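Local coordinates for protein NAD dependent epimerase/dehydratase family (uncultured archaeon MedDCM-OCT-S05-C57, PDB 5Y1F) that probably oxidises L-threonine at its third carbon as a monomeric dehydrogenase of the NAD-dependent epimerase/dehydratase family, and binds NAD+, at residues Val202-Asp207 / Phe260-Leu265; Leu37-Lys42 / Ala235-Met240; Ser270-Phe275 / Glu318-Leu323. All blocks are in the same frame, centred on the assembly; numbering follows the deposited sequence.

Contact 1 of 3, residues Val202-Asp207 / Phe260-Leu265; sequences VEMYFD and FSAEEL
L265 packs against two side chains of helix 199-211 at once, with M204 overlapping one flank of the leucine and Y205 reaching across its tip. This is the smaller C-terminal lobe of an extended short-chain dehydrogenase fold, where helix 262-270, which follows strand 258-261 in the chain, packs on helix 199-211. The two methyls of L265 divide the work. L265 CD1 stands 3.5 Å from Y205 OH and meets the ring obliquely at its phenol end, the two side chains crossing at about a right angle; L265 CD2, like L265 CG, is 3.9 Å from M204 SD. M204 and L265 run antiparallel, side by side, so the sulfur rests alongside the branch of the leucine. The thioether begins extended, CG anti to the backbone N (chi1 -167°), and bends only at its last torsion (chi3 -77°), which carries M204 CE to 3.6 Å from A262 O. Were L265 shortened to an alanine, M204 and Y205 would probably lose the methyls they rest on and a gap would open between them. The phenol has its polar partner on a third helix: Y205 OH is hydrogen-bonded to T316 OG1 of helix 312-326, so the oxygen is satisfied although a methyl sits beside it. At its start, helix 262-270 is fastened by a capping box. E264 N donates to S261 OG at 3.3 Å, while the E264 carboxylate, also salt-bridged to R223, turns back to the chain before the helix. There S261 N donates to E264 OE1 at 2.9 Å, approaching from above the carboxylate plane with an N-H...O angle of 167°.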
ATOM      1  N   VAL A 202      10.159  -5.864   6.970  1.00  9.36           N
ATOM      2  CA  VAL A 202       9.327  -6.183   8.094  1.00  9.48           C
ATOM      3  C   VAL A 202       9.825  -7.443   8.783  1.00  9.21           C
ATOM      4  O   VAL A 202       9.961  -7.478  10.014  1.00 10.30           O
ATOM      5  CB  VAL A 202       7.846  -6.283   7.696  1.00 10.73           C
ATOM      6  CG1 VAL A 202       6.992  -6.777   8.824  1.00 11.48           C
ATOM      7  CG2 VAL A 202       7.329  -4.931   7.249  1.00 13.27           C
ATOM      8  N   GLU A 203      10.046  -8.490   8.008  1.00  9.74           N
ATOM      9  CA  GLU A 203      10.497  -9.769   8.585  1.00  9.56           C
ATOM     10  C   GLU A 203      11.790  -9.646   9.330  1.00  9.37           C
ATOM     11  O   GLU A 203      11.988 -10.278  10.389  1.00 11.69           O
ATOM     12  CB  GLU A 203      10.631 -10.836   7.511  1.00 10.93           C
ATOM     13  CG  GLU A 203       9.346 -11.238   6.835  1.00 11.20           C
ATOM     14  CD  GLU A 203       9.509 -12.281   5.733  1.00 12.15           C
ATOM     15  OE1 GLU A 203       8.459 -12.650   5.157  1.00 13.92           O
ATOM     16  OE2 GLU A 203      10.666 -12.676   5.455  1.00 12.42           O
ATOM     17  N   MET A 204      12.675  -8.786   8.881  1.00  9.29           N
ATOM     18  CA  MET A 204      13.972  -8.648   9.510  1.00  9.77           C
ATOM     19  C   MET A 204      13.703  -8.131  10.927  1.00  9.73           C
ATOM     20  O   MET A 204      14.346  -8.592  11.893  1.00  9.78           O
ATOM     21  CB  MET A 204      14.870  -7.674   8.731  1.00 10.07           C
ATOM     22  CG  MET A 204      16.275  -7.756   9.171  1.00 10.43           C
ATOM     23  SD  MET A 204      17.371  -6.587   8.319  1.00 11.82           S
ATOM     24  CE  MET A 204      17.561  -7.419   6.733  1.00 13.95           C
ATOM     25  N   TYR A 205      12.836  -7.114  11.086  1.00  9.09           N
ATOM     26  CA  TYR A 205      12.528  -6.646  12.425  1.00  9.30           C
ATOM     27  C   TYR A 205      11.913  -7.756  13.294  1.00  9.76           C
ATOM     28  O   TYR A 205      12.310  -7.925  14.460  1.00 10.53           O
ATOM     29  CB  TYR A 205      11.547  -5.461  12.352  1.00  9.18           C
ATOM     30  CG  TYR A 205      12.120  -4.144  11.948  1.00  9.34           C
ATOM     31  CD1 TYR A 205      12.887  -3.398  12.827  1.00 10.03           C
ATOM     32  CD2 TYR A 205      11.892  -3.606  10.686  1.00  9.39           C
ATOM     33  CE1 TYR A 205      13.317  -2.096  12.520  1.00 10.44           C
ATOM     34  CE2 TYR A 205      12.393  -2.366  10.335  1.00 10.54           C
ATOM     35  CZ  TYR A 205      13.048  -1.593  11.276  1.00  9.35           C
ATOM     36  OH  TYR A 205      13.505  -0.352  10.931  1.00  9.84           O
ATOM     37  N   PHE A 206      10.875  -8.389  12.780  1.00 10.27           N
ATOM     38  CA  PHE A 206      10.188  -9.411  13.554  1.00 10.57           C
ATOM     39  C   PHE A 206      11.145 -10.496  14.026  1.00 10.94           C
ATOM     40  O   PHE A 206      11.156 -10.876  15.209  1.00 12.11           O
ATOM     41  CB  PHE A 206       9.052 -10.059  12.761  1.00 10.26           C
ATOM     42  CG  PHE A 206       7.724  -9.323  12.812  1.00 11.12           C
ATOM     43  CD1 PHE A 206       7.510  -8.126  12.154  1.00 11.94           C
ATOM     44  CD2 PHE A 206       6.645  -9.887  13.467  1.00 12.58           C
ATOM     45  CE1 PHE A 206       6.256  -7.501  12.165  1.00 12.97           C
ATOM     46  CE2 PHE A 206       5.384  -9.299  13.421  1.00 14.63           C
ATOM     47  CZ  PHE A 206       5.191  -8.094  12.786  1.00 13.75           C
ATOM     48  N   ASP A 207      11.928 -11.049  13.108  1.00 11.19           N
ATOM     49  CA  ASP A 207      12.801 -12.168  13.426  1.00 11.73           C
ATOM     50  C   ASP A 207      14.000 -11.750  14.252  1.00 11.76           C
ATOM     51  O   ASP A 207      14.418 -12.492  15.189  1.00 12.46           O
ATOM     52  CB  ASP A 207      13.236 -12.869  12.148  1.00 13.56           C
ATOM     53  CG  ASP A 207      12.174 -13.744  11.559  1.00 18.03           C
ATOM     54  OD1 ASP A 207      10.978 -13.733  11.980  1.00 21.62           O
ATOM     55  OD2 ASP A 207      12.508 -14.494  10.628  1.00 21.18           O
ATOM     56  N   PHE A 260      17.145   2.501   1.413  1.00  9.79           N
ATOM     57  CA  PHE A 260      18.261   1.853   2.103  1.00  9.86           C
ATOM     58  C   PHE A 260      18.369   0.443   1.587  1.00  8.24           C
ATOM     59  O   PHE A 260      17.407  -0.095   1.069  1.00  9.89           O
ATOM     60  CB  PHE A 260      18.105   1.860   3.617  1.00  9.86           C
ATOM     61  CG  PHE A 260      16.790   1.342   4.125  1.00  9.84           C
ATOM     62  CD1 PHE A 260      16.496   0.004   4.144  1.00  9.33           C
ATOM     63  CD2 PHE A 260      15.828   2.236   4.653  1.00 10.78           C
ATOM     64  CE1 PHE A 260      15.277  -0.446   4.601  1.00 11.43           C
ATOM     65  CE2 PHE A 260      14.613   1.767   5.113  1.00 10.05           C
ATOM     66  CZ  PHE A 260      14.339   0.453   5.100  1.00 11.19           C
ATOM     67  N   SER A 261      19.559  -0.148   1.725  1.00  8.21           N
ATOM     68  CA  SER A 261      19.746  -1.532   1.365  1.00  8.73           C
ATOM     69  C   SER A 261      19.435  -2.455   2.548  1.00  8.33           C
ATOM     70  O   SER A 261      19.365  -2.017   3.701  1.00  8.37           O
ATOM     71  CB  SER A 261      21.160  -1.792   0.913  1.00  9.88           C
ATOM     72  OG  SER A 261      22.026  -1.595   1.962  1.00 10.84           O
ATOM     73  N   ALA A 262      19.277  -3.726   2.248  1.00  8.61           N
ATOM     74  CA  ALA A 262      18.993  -4.714   3.283  1.00  8.45           C
ATOM     75  C   ALA A 262      20.072  -4.739   4.362  1.00  8.79           C
ATOM     76  O   ALA A 262      19.742  -4.749   5.558  1.00  8.81           O
ATOM     77  CB  ALA A 262      18.791  -6.099   2.686  1.00  8.87           C
ATOM     78  N   GLU A 263      21.338  -4.718   3.980  1.00  8.93           N
ATOM     79  CA  GLU A 263      22.390  -4.712   5.010  1.00  9.13           C
ATOM     80  C   GLU A 263      22.403  -3.413   5.784  1.00  9.12           C
ATOM     81  O   GLU A 263      22.825  -3.421   6.933  1.00  9.99           O
ATOM     82  CB  GLU A 263      23.759  -5.041   4.414  1.00 11.54           C
ATOM     83  CG  GLU A 263      24.314  -4.048   3.441  1.00 11.91           C
ATOM     84  CD  GLU A 263      25.742  -4.325   2.996  1.00 14.06           C
ATOM     85  OE1 GLU A 263      26.438  -5.215   3.580  1.00 15.41           O
ATOM     86  OE2 GLU A 263      26.219  -3.532   2.193  1.00 15.92           O
ATOM     87  N   GLU A 264      22.042  -2.288   5.172  1.00  9.06           N
ATOM     88  CA  GLU A 264      21.929  -1.063   5.946  1.00  9.42           C
ATOM     89  C   GLU A 264      20.858  -1.186   7.024  1.00  9.77           C
ATOM     90  O   GLU A 264      21.009  -0.699   8.167  1.00 10.27           O
ATOM     91  CB  GLU A 264      21.686   0.138   5.023  1.00 10.60           C
ATOM     92  CG  GLU A 264      22.945   0.479   4.189  1.00 12.07           C
ATOM     93  CD  GLU A 264      22.712   1.394   2.984  1.00 15.13           C
ATOM     94  OE1 GLU A 264      21.563   1.725   2.659  1.00 13.70           O
ATOM     95  OE2 GLU A 264      23.691   1.615   2.207  1.00 17.28           O
ATOM     96  N   LEU A 265      19.741  -1.807   6.694  1.00  8.83           N
ATOM     97  CA  LEU A 265      18.690  -2.055   7.688  1.00  8.79           C
ATOM     98  C   LEU A 265      19.210  -3.000   8.773  1.00  9.86           C
ATOM     99  O   LEU A 265      18.966  -2.775   9.964  1.00 10.31           O
ATOM    100  CB  LEU A 265      17.437  -2.599   7.014  1.00  9.94           C
ATOM    101  CG  LEU A 265      16.309  -2.873   8.000  1.00  9.99           C
ATOM    102  CD1 LEU A 265      15.860  -1.601   8.697  1.00 10.28           C
ATOM    103  CD2 LEU A 265      15.133  -3.510   7.260  1.00  9.85           C
TER

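Contact 2 of 3, residues Leu37-Lys42 / Ala235-Met240; sequences LALQEK and ATLELM
With CG anti to the carbonyl carbon in both L39 (chi1 -70°) and L237 (chi1 -66°), the two leucines bring methyl against methyl, CD2 of L39 lying 3.5 Å from CD2 of L237. The setting is the Rossmann-type nucleotide-binding domain, in which helix 30-43 follows the first strand of the sheet and here packs beside helix 229-241. The axes of the short helical segments come within 11.5 Å of each other, with a crossing angle of -48°, and L237 bridges the interval. On its other branch, L237 CD1 rests 4.1 Å from A38 CB, so the leucine fork spans two successive residues of the opposing helix. On the sheet side, Y87 of strand 83-88 touches both L39 and L237, tying the helix pair to the sheet. Toward solvent the contact turns polar. K42 stretches out alongside L237, the two side chains pointing opposite ways, and its ammonium is salt-bridged to D241 at the end of helix 229-241. The same nitrogen also reaches the L237 carbonyl through a water, which accepts from K42 NZ at 2.8 Å and donates to L237 O at 2.9 Å.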
ATOM      1  N   LEU A  37      -8.358   2.138  11.615  1.00 10.46           N
ATOM      2  CA  LEU A  37      -8.214   2.879  12.855  1.00 11.41           C
ATOM      3  C   LEU A  37      -8.081   4.353  12.622  1.00 10.50           C
ATOM      4  O   LEU A  37      -8.753   5.159  13.320  1.00 11.63           O
ATOM      5  CB  LEU A  37      -6.999   2.372  13.640  1.00 13.91           C
ATOM      6  CG  LEU A  37      -6.698   3.110  14.961  1.00 19.19           C
ATOM      7  CD1 LEU A  37      -7.897   3.073  15.899  1.00 22.36           C
ATOM      8  CD2 LEU A  37      -5.435   2.566  15.622  1.00 20.94           C
ATOM      9  N   ALA A  38      -7.237   4.776  11.697  1.00 11.01           N
ATOM     10  CA  ALA A  38      -7.044   6.177  11.460  1.00 11.67           C
ATOM     11  C   ALA A  38      -8.349   6.830  10.998  1.00 10.85           C
ATOM     12  O   ALA A  38      -8.644   7.969  11.386  1.00 11.42           O
ATOM     13  CB  ALA A  38      -5.942   6.394  10.447  1.00 11.08           C
ATOM     14  N   LEU A  39      -9.118   6.139  10.168  1.00 10.88           N
ATOM     15  CA  LEU A  39     -10.379   6.712   9.656  1.00 10.63           C
ATOM     16  C   LEU A  39     -11.419   6.750  10.774  1.00 11.13           C
ATOM     17  O   LEU A  39     -12.186   7.720  10.862  1.00 11.43           O
ATOM     18  CB  LEU A  39     -10.880   5.902   8.476  1.00  9.62           C
ATOM     19  CG  LEU A  39     -10.091   6.006   7.206  1.00 10.86           C
ATOM     20  CD1 LEU A  39     -10.501   4.922   6.217  1.00 10.49           C
ATOM     21  CD2 LEU A  39     -10.275   7.395   6.612  1.00 11.74           C
ATOM     22  N   GLN A  40     -11.436   5.751  11.621  1.00 10.22           N
ATOM     23  CA  GLN A  40     -12.364   5.776  12.783  1.00 11.23           C
ATOM     24  C   GLN A  40     -12.045   6.982  13.657  1.00 13.14           C
ATOM     25  O   GLN A  40     -12.974   7.679  14.118  1.00 15.11           O
ATOM     26  CB  GLN A  40     -12.261   4.513  13.623  1.00 11.24           C
ATOM     27  CG  GLN A  40     -12.833   3.293  12.942  1.00 13.30           C
ATOM     28  CD  GLN A  40     -12.579   2.030  13.748  1.00 14.25           C
ATOM     29  OE1 GLN A  40     -13.490   1.194  13.870  1.00 22.33           O
ATOM     30  NE2 GLN A  40     -11.387   1.843  14.209  1.00 15.91           N
ATOM     31  N   GLU A  41     -10.766   7.257  13.900  1.00 13.17           N
ATOM     32  CA  GLU A  41     -10.408   8.386  14.762  1.00 16.24           C
ATOM     33  C   GLU A  41     -10.709   9.716  14.084  1.00 17.24           C
ATOM     34  O   GLU A  41     -11.116  10.677  14.746  1.00 19.14           O
ATOM     35  CB  GLU A  41      -8.931   8.293  15.109  1.00 19.67           C
ATOM     36  CG  GLU A  41      -8.580   7.135  16.015  1.00 24.91           C
ATOM     37  CD  GLU A  41      -7.094   7.134  16.323  1.00 32.20           C
ATOM     38  OE1 GLU A  41      -6.388   6.167  15.968  1.00 42.37           O
ATOM     39  OE2 GLU A  41      -6.630   8.166  16.835  1.00 45.37           O
ATOM     40  N   LYS A  42     -10.533   9.800  12.767  1.00 13.30           N
ATOM     41  CA  LYS A  42     -10.745  11.038  12.032  1.00 15.73           C
ATOM     42  C   LYS A  42     -12.223  11.383  11.919  1.00 13.73           C
ATOM     43  O   LYS A  42     -12.619  12.551  12.097  1.00 16.39           O
ATOM     44  CB  LYS A  42     -10.110  10.957  10.655  1.00 13.91           C
ATOM     45  CG  LYS A  42     -10.217  12.242   9.873  1.00 16.92           C
ATOM     46  CD  LYS A  42      -9.402  12.191   8.604  1.00 20.42           C
ATOM     47  CE  LYS A  42      -9.530  13.539   7.935  1.00 28.43           C
ATOM     48  NZ  LYS A  42      -8.478  13.678   6.905  1.00 30.88           N
ATOM     49  N   ALA A 235      -0.130  10.180   4.576  1.00  7.29           N
ATOM     50  CA  ALA A 235      -0.107  10.616   3.215  1.00  8.27           C
ATOM     51  C   ALA A 235      -1.448  10.370   2.556  1.00  7.65           C
ATOM     52  O   ALA A 235      -1.974  11.225   1.814  1.00  8.33           O
ATOM     53  CB  ALA A 235       1.000   9.906   2.427  1.00  8.12           C
ATOM     54  N   THR A 236      -2.016   9.210   2.818  1.00  7.40           N
ATOM     55  CA  THR A 236      -3.276   8.799   2.223  1.00  8.12           C
ATOM     56  C   THR A 236      -4.391   9.772   2.634  1.00  8.12           C
ATOM     57  O   THR A 236      -5.178  10.246   1.803  1.00  8.85           O
ATOM     58  CB  THR A 236      -3.597   7.369   2.654  1.00  8.09           C
ATOM     59  OG1 THR A 236      -2.536   6.494   2.174  1.00  8.73           O
ATOM     60  CG2 THR A 236      -4.903   6.898   2.074  1.00  8.41           C
ATOM     61  N   LEU A 237      -4.461  10.062   3.936  1.00  9.07           N
ATOM     62  CA  LEU A 237      -5.469  10.989   4.456  1.00  9.47           C
ATOM     63  C   LEU A 237      -5.250  12.405   3.982  1.00  9.87           C
ATOM     64  O   LEU A 237      -6.231  13.096   3.630  1.00  9.47           O
ATOM     65  CB  LEU A 237      -5.491  10.945   5.981  1.00 10.73           C
ATOM     66  CG  LEU A 237      -5.948   9.619   6.564  1.00 15.11           C
ATOM     67  CD1 LEU A 237      -6.013   9.734   8.084  1.00 16.52           C
ATOM     68  CD2 LEU A 237      -7.258   9.105   5.996  1.00 16.83           C
ATOM     69  N   GLU A 238      -4.011  12.857   3.938  1.00  9.29           N
ATOM     70  CA  GLU A 238      -3.736  14.200   3.458  1.00  9.13           C
ATOM     71  C   GLU A 238      -4.106  14.347   1.988  1.00  9.71           C
ATOM     72  O   GLU A 238      -4.722  15.360   1.580  1.00 10.73           O
ATOM     73  CB  GLU A 238      -2.269  14.572   3.650  1.00 10.02           C
ATOM     74  CG  GLU A 238      -1.914  14.834   5.090  1.00 12.60           C
ATOM     75  CD  GLU A 238      -0.456  15.153   5.292  1.00 12.87           C
ATOM     76  OE1 GLU A 238       0.316  15.162   4.325  1.00 14.39           O
ATOM     77  OE2 GLU A 238      -0.060  15.279   6.472  1.00 15.26           O
ATOM     78  N   LEU A 239      -3.762  13.363   1.157  1.00  8.85           N
ATOM     79  CA  LEU A 239      -4.130  13.435  -0.241  1.00  7.98           C
ATOM     80  C   LEU A 239      -5.652  13.476  -0.389  1.00  8.25           C
ATOM     81  O   LEU A 239      -6.192  14.267  -1.145  1.00  9.25           O
ATOM     82  CB  LEU A 239      -3.562  12.223  -0.998  1.00  8.39           C
ATOM     83  CG  LEU A 239      -4.051  12.083  -2.459  1.00  8.31           C
ATOM     84  CD1 LEU A 239      -3.794  13.351  -3.254  1.00  9.62           C
ATOM     85  CD2 LEU A 239      -3.348  10.871  -3.101  1.00  9.71           C
ATOM     86  N   MET A 240      -6.345  12.638   0.351  1.00  8.91           N
ATOM     87  CA  MET A 240      -7.804  12.627   0.265  1.00  9.04           C
ATOM     88  C   MET A 240      -8.455  13.906   0.717  1.00 10.05           C
ATOM     89  O   MET A 240      -9.549  14.232   0.230  1.00 11.27           O
ATOM     90  CB  MET A 240      -8.348  11.417   1.005  1.00  9.17           C
ATOM     91  CG  MET A 240      -8.093  10.101   0.265  1.00  8.72           C
ATOM     92  SD  MET A 240      -8.983   9.921  -1.288  1.00  9.48           S
ATOM     93  CE  MET A 240     -10.583   9.394  -0.718  1.00  9.97           C
TER
HETATM   94  O   HOH W   1      -8.806  12.139   4.537  1.00 24.68           O

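Contact 3 of 3, residues Ser270-Phe275 / Glu318-Leu323; sequences SAHVDF and EMITNL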
ATOM      1  N   SER A 270      20.793  -3.876  14.312  1.00 12.79           N
ATOM      2  CA  SER A 270      21.837  -4.424  15.176  1.00 14.67           C
ATOM      3  C   SER A 270      22.334  -3.420  16.197  1.00 17.08           C
ATOM      4  O   SER A 270      22.964  -3.834  17.191  1.00 19.87           O
ATOM      5  CB  SER A 270      23.025  -4.883  14.324  1.00 15.40           C
ATOM      6  OG  SER A 270      22.713  -6.037  13.620  1.00 18.81           O
ATOM      7  N   ALA A 271      22.152  -2.135  15.951  1.00 15.73           N
ATOM      8  CA  ALA A 271      22.493  -1.121  16.959  1.00 19.23           C
ATOM      9  C   ALA A 271      21.594  -1.234  18.197  1.00 22.75           C
ATOM     10  O   ALA A 271      21.898  -0.608  19.226  1.00 26.30           O
ATOM     11  CB  ALA A 271      22.410   0.282  16.378  1.00 21.71           C
ATOM     12  N   HIS A 272      20.500  -1.998  18.110  1.00 17.33           N
ATOM     13  CA  HIS A 272      19.516  -2.107  19.187  1.00 20.85           C
ATOM     14  C   HIS A 272      19.374  -3.527  19.707  1.00 23.30           C
ATOM     15  O   HIS A 272      19.052  -3.737  20.889  1.00 24.79           O
ATOM     16  CB  HIS A 272      18.141  -1.653  18.695  1.00 24.86           C
ATOM     17  CG  HIS A 272      18.081  -0.206  18.349  1.00 30.64           C
ATOM     18  ND1 HIS A 272      18.031   0.783  19.310  1.00 37.63           N
ATOM     19  CD2 HIS A 272      18.176   0.430  17.159  1.00 29.21           C
ATOM     20  CE1 HIS A 272      18.093   1.965  18.724  1.00 39.18           C
ATOM     21  NE2 HIS A 272      18.167   1.780  17.418  1.00 41.87           N
ATOM     22  N   VAL A 273      19.465  -4.493  18.803  1.00 21.51           N
ATOM     23  CA  VAL A 273      19.186  -5.881  19.099  1.00 22.84           C
ATOM     24  C   VAL A 273      20.273  -6.753  18.483  1.00 26.19           C
ATOM     25  O   VAL A 273      20.766  -6.467  17.393  1.00 25.04           O
ATOM     26  CB  VAL A 273      17.795  -6.275  18.558  1.00 30.84           C
ATOM     27  CG1 VAL A 273      17.638  -7.782  18.434  1.00 32.38           C
ATOM     28  CG2 VAL A 273      16.720  -5.725  19.491  1.00 31.17           C
ATOM     29  N   ASP A 274      20.727  -7.749  19.229  1.00 23.05           N
ATOM     30  CA  ASP A 274      21.716  -8.673  18.710  1.00 25.83           C
ATOM     31  C   ASP A 274      21.032  -9.627  17.752  1.00 21.17           C
ATOM     32  O   ASP A 274      20.108 -10.304  18.150  1.00 21.81           O
ATOM     33  CB  ASP A 274      22.304  -9.496  19.860  1.00 31.85           C
ATOM     34  CG  ASP A 274      23.473 -10.339  19.429  1.00 42.74           C
ATOM     35  OD1 ASP A 274      24.430  -9.775  18.860  1.00 63.43           O
ATOM     36  OD2 ASP A 274      23.435 -11.569  19.645  1.00 58.53           O
ATOM     37  N   PHE A 275      21.514  -9.759  16.517  1.00 18.92           N
ATOM     38  CA  PHE A 275      20.948 -10.851  15.658  1.00 19.95           C
ATOM     39  C   PHE A 275      21.827 -11.262  14.485  1.00 19.33           C
ATOM     40  O   PHE A 275      22.673 -10.517  14.104  1.00 20.88           O
ATOM     41  CB  PHE A 275      19.460 -10.594  15.186  1.00 17.98           C
ATOM     42  CG  PHE A 275      19.323  -9.765  13.906  1.00 15.75           C
ATOM     43  CD1 PHE A 275      18.746 -10.276  12.775  1.00 15.02           C
ATOM     44  CD2 PHE A 275      19.756  -8.474  13.892  1.00 15.12           C
ATOM     45  CE1 PHE A 275      18.596  -9.463  11.617  1.00 14.84           C
ATOM     46  CE2 PHE A 275      19.658  -7.683  12.756  1.00 14.37           C
ATOM     47  CZ  PHE A 275      19.070  -8.171  11.613  1.00 15.36           C
ATOM     48  N   GLU A 318      10.267   2.629  16.818  1.00 11.99           N
ATOM     49  CA  GLU A 318       8.858   2.223  16.952  1.00 12.57           C
ATOM     50  C   GLU A 318       8.738   0.724  16.788  1.00 12.07           C
ATOM     51  O   GLU A 318       7.990   0.031  17.480  1.00 12.01           O
ATOM     52  CB  GLU A 318       7.985   2.914  15.906  1.00 16.40           C
ATOM     53  CG  GLU A 318       7.639   4.351  16.212  1.00 19.81           C
ATOM     54  CD  GLU A 318       6.544   4.515  17.253  1.00 21.94           C
ATOM     55  OE1 GLU A 318       6.067   3.509  17.856  1.00 20.96           O
ATOM     56  OE2 GLU A 318       6.223   5.702  17.538  1.00 28.52           O
ATOM     57  N   MET A 319       9.366   0.204  15.741  1.00 10.01           N
ATOM     58  CA  MET A 319       9.262  -1.212  15.443  1.00 10.02           C
ATOM     59  C   MET A 319       9.793  -2.043  16.609  1.00 10.95           C
ATOM     60  O   MET A 319       9.154  -3.022  17.075  1.00 10.52           O
ATOM     61  CB  MET A 319      10.057  -1.550  14.181  1.00  9.27           C
ATOM     62  CG  MET A 319       9.481  -1.018  12.897  1.00  9.80           C
ATOM     63  SD  MET A 319       7.903  -1.741  12.426  1.00  9.32           S
ATOM     64  CE  MET A 319       8.439  -3.345  11.918  1.00  9.62           C
ATOM     65  N   ILE A 320      11.022  -1.745  17.019  1.00 10.95           N
ATOM     66  CA  ILE A 320      11.653  -2.578  18.028  1.00 11.78           C
ATOM     67  C   ILE A 320      10.924  -2.489  19.371  1.00 11.24           C
ATOM     68  O   ILE A 320      10.704  -3.532  20.036  1.00 12.48           O
ATOM     69  CB  ILE A 320      13.160  -2.263  18.177  1.00 13.57           C
ATOM     70  CG1 ILE A 320      13.879  -2.691  16.900  1.00 14.13           C
ATOM     71  CG2 ILE A 320      13.734  -2.947  19.438  1.00 14.41           C
ATOM     72  CD1 ILE A 320      15.338  -2.351  16.870  1.00 17.88           C
ATOM     73  N   THR A 321      10.506  -1.300  19.769  1.00 11.71           N
ATOM     74  CA  THR A 321       9.799  -1.155  21.045  1.00 13.50           C
ATOM     75  C   THR A 321       8.533  -2.019  21.060  1.00 12.19           C
ATOM     76  O   THR A 321       8.301  -2.802  21.995  1.00 13.56           O
ATOM     77  CB  THR A 321       9.510   0.290  21.356  1.00 14.14           C
ATOM     78  OG1 THR A 321      10.748   1.027  21.399  1.00 17.46           O
ATOM     79  CG2 THR A 321       8.772   0.407  22.682  1.00 15.57           C
ATOM     80  N   ASN A 322       7.704  -1.912  20.025  1.00 10.54           N
ATOM     81  CA  ASN A 322       6.451  -2.641  19.981  1.00 10.38           C
ATOM     82  C   ASN A 322       6.681  -4.129  19.847  1.00 11.24           C
ATOM     83  O   ASN A 322       6.004  -4.952  20.491  1.00 10.96           O
ATOM     84  CB  ASN A 322       5.557  -2.100  18.872  1.00  9.72           C
ATOM     85  CG  ASN A 322       4.868  -0.826  19.296  1.00 10.78           C
ATOM     86  OD1 ASN A 322       3.960  -0.894  20.129  1.00 11.45           O
ATOM     87  ND2 ASN A 322       5.325   0.327  18.853  1.00 10.69           N
ATOM     88  N   LEU A 323       7.650  -4.535  19.035  1.00 10.89           N
ATOM     89  CA  LEU A 323       7.929  -5.946  18.876  1.00 11.47           C
ATOM     90  C   LEU A 323       8.498  -6.585  20.128  1.00 12.10           C
ATOM     91  O   LEU A 323       8.127  -7.719  20.458  1.00 12.73           O
ATOM     92  CB  LEU A 323       8.815  -6.208  17.651  1.00 11.89           C
ATOM     93  CG  LEU A 323       8.147  -5.985  16.308  1.00 12.95           C
ATOM     94  CD1 LEU A 323       9.193  -5.945  15.219  1.00 12.15           C
ATOM     95  CD2 LEU A 323       7.115  -7.058  15.983  1.00 13.56           C
TER
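The imidazole of H272 is approached obliquely by I320 CD1, which comes up near the root of the ring. The closest approach is to the methylene, with I320 CD1 3.4 Å from H272 CB. H272 and I320 thus cross at a slant, the methyl tucked against the CB-CG bond and the CD2 side of the ring, while T316 and E317, about one turn earlier on helix 312-326, also touch the histidine. This is the C-terminal lobe, away from the NAD+ site, where the loop leading from helix 262-270 into strand 276-279 packs on helix 312-326. The reach of the isoleucine comes from its torsions: CG1 is anti to the carbonyl carbon (chi1 -68°) and CD1 continues the chain outward (chi2 176°), carrying the terminal methyl to the loop. The shorter branch serves a second neighbour. I320 CG2 lies 4.1 Å from V273 CG2, the two branched side chains overlapping from opposing directions. One isoleucine therefore bridges two consecutive residues of the loop.

The other flat group is the amide of N322, which belongs to the helix itself. N322 ND2 donates to E318 O at 3.0 Å, the acceptor lying close to the amide plane. That carbonyl, E318 O, also receives the regular helical bond from N322 N at 3.2 Å, and the two donors arrive from opposite faces of its plane. N322 OD1 is hydrogen-bonded to R325 NH2, which ties down the other side of the amide.

Chemically, the join between loop and helix is apolar, made by both branches of I320, CD1 and CG2. Its hold on the loop should therefore depend on shape and the exclusion of water, while the N322 bonds serve helix 312-326 itself and not the join.

Overall arrangement
Contacts 1 and 3 are neighbours in the C-terminal lobe, their centres 11 Å apart, whereas contact 2 belongs to the nucleotide-binding domain, with its centre 27 Å from contact 1 and 28 Å from contact 3. Helix 262-270 and the loop after it carry one side of contacts 1 and 3 in turn, and helix 199-211 packs against helix 312-326 through Y205 with M319 and L323, making one continuous core. Along the chain contacts 1 and 2 interleave, since 202-207 precedes 235-240 and 260-265 follows it; contact 3 comes last. The chain thus passes repeatedly between the two lobes, and the bound NAD+ lies about 12 Å from the side chain of L39 and about 13 Å from that of Y205.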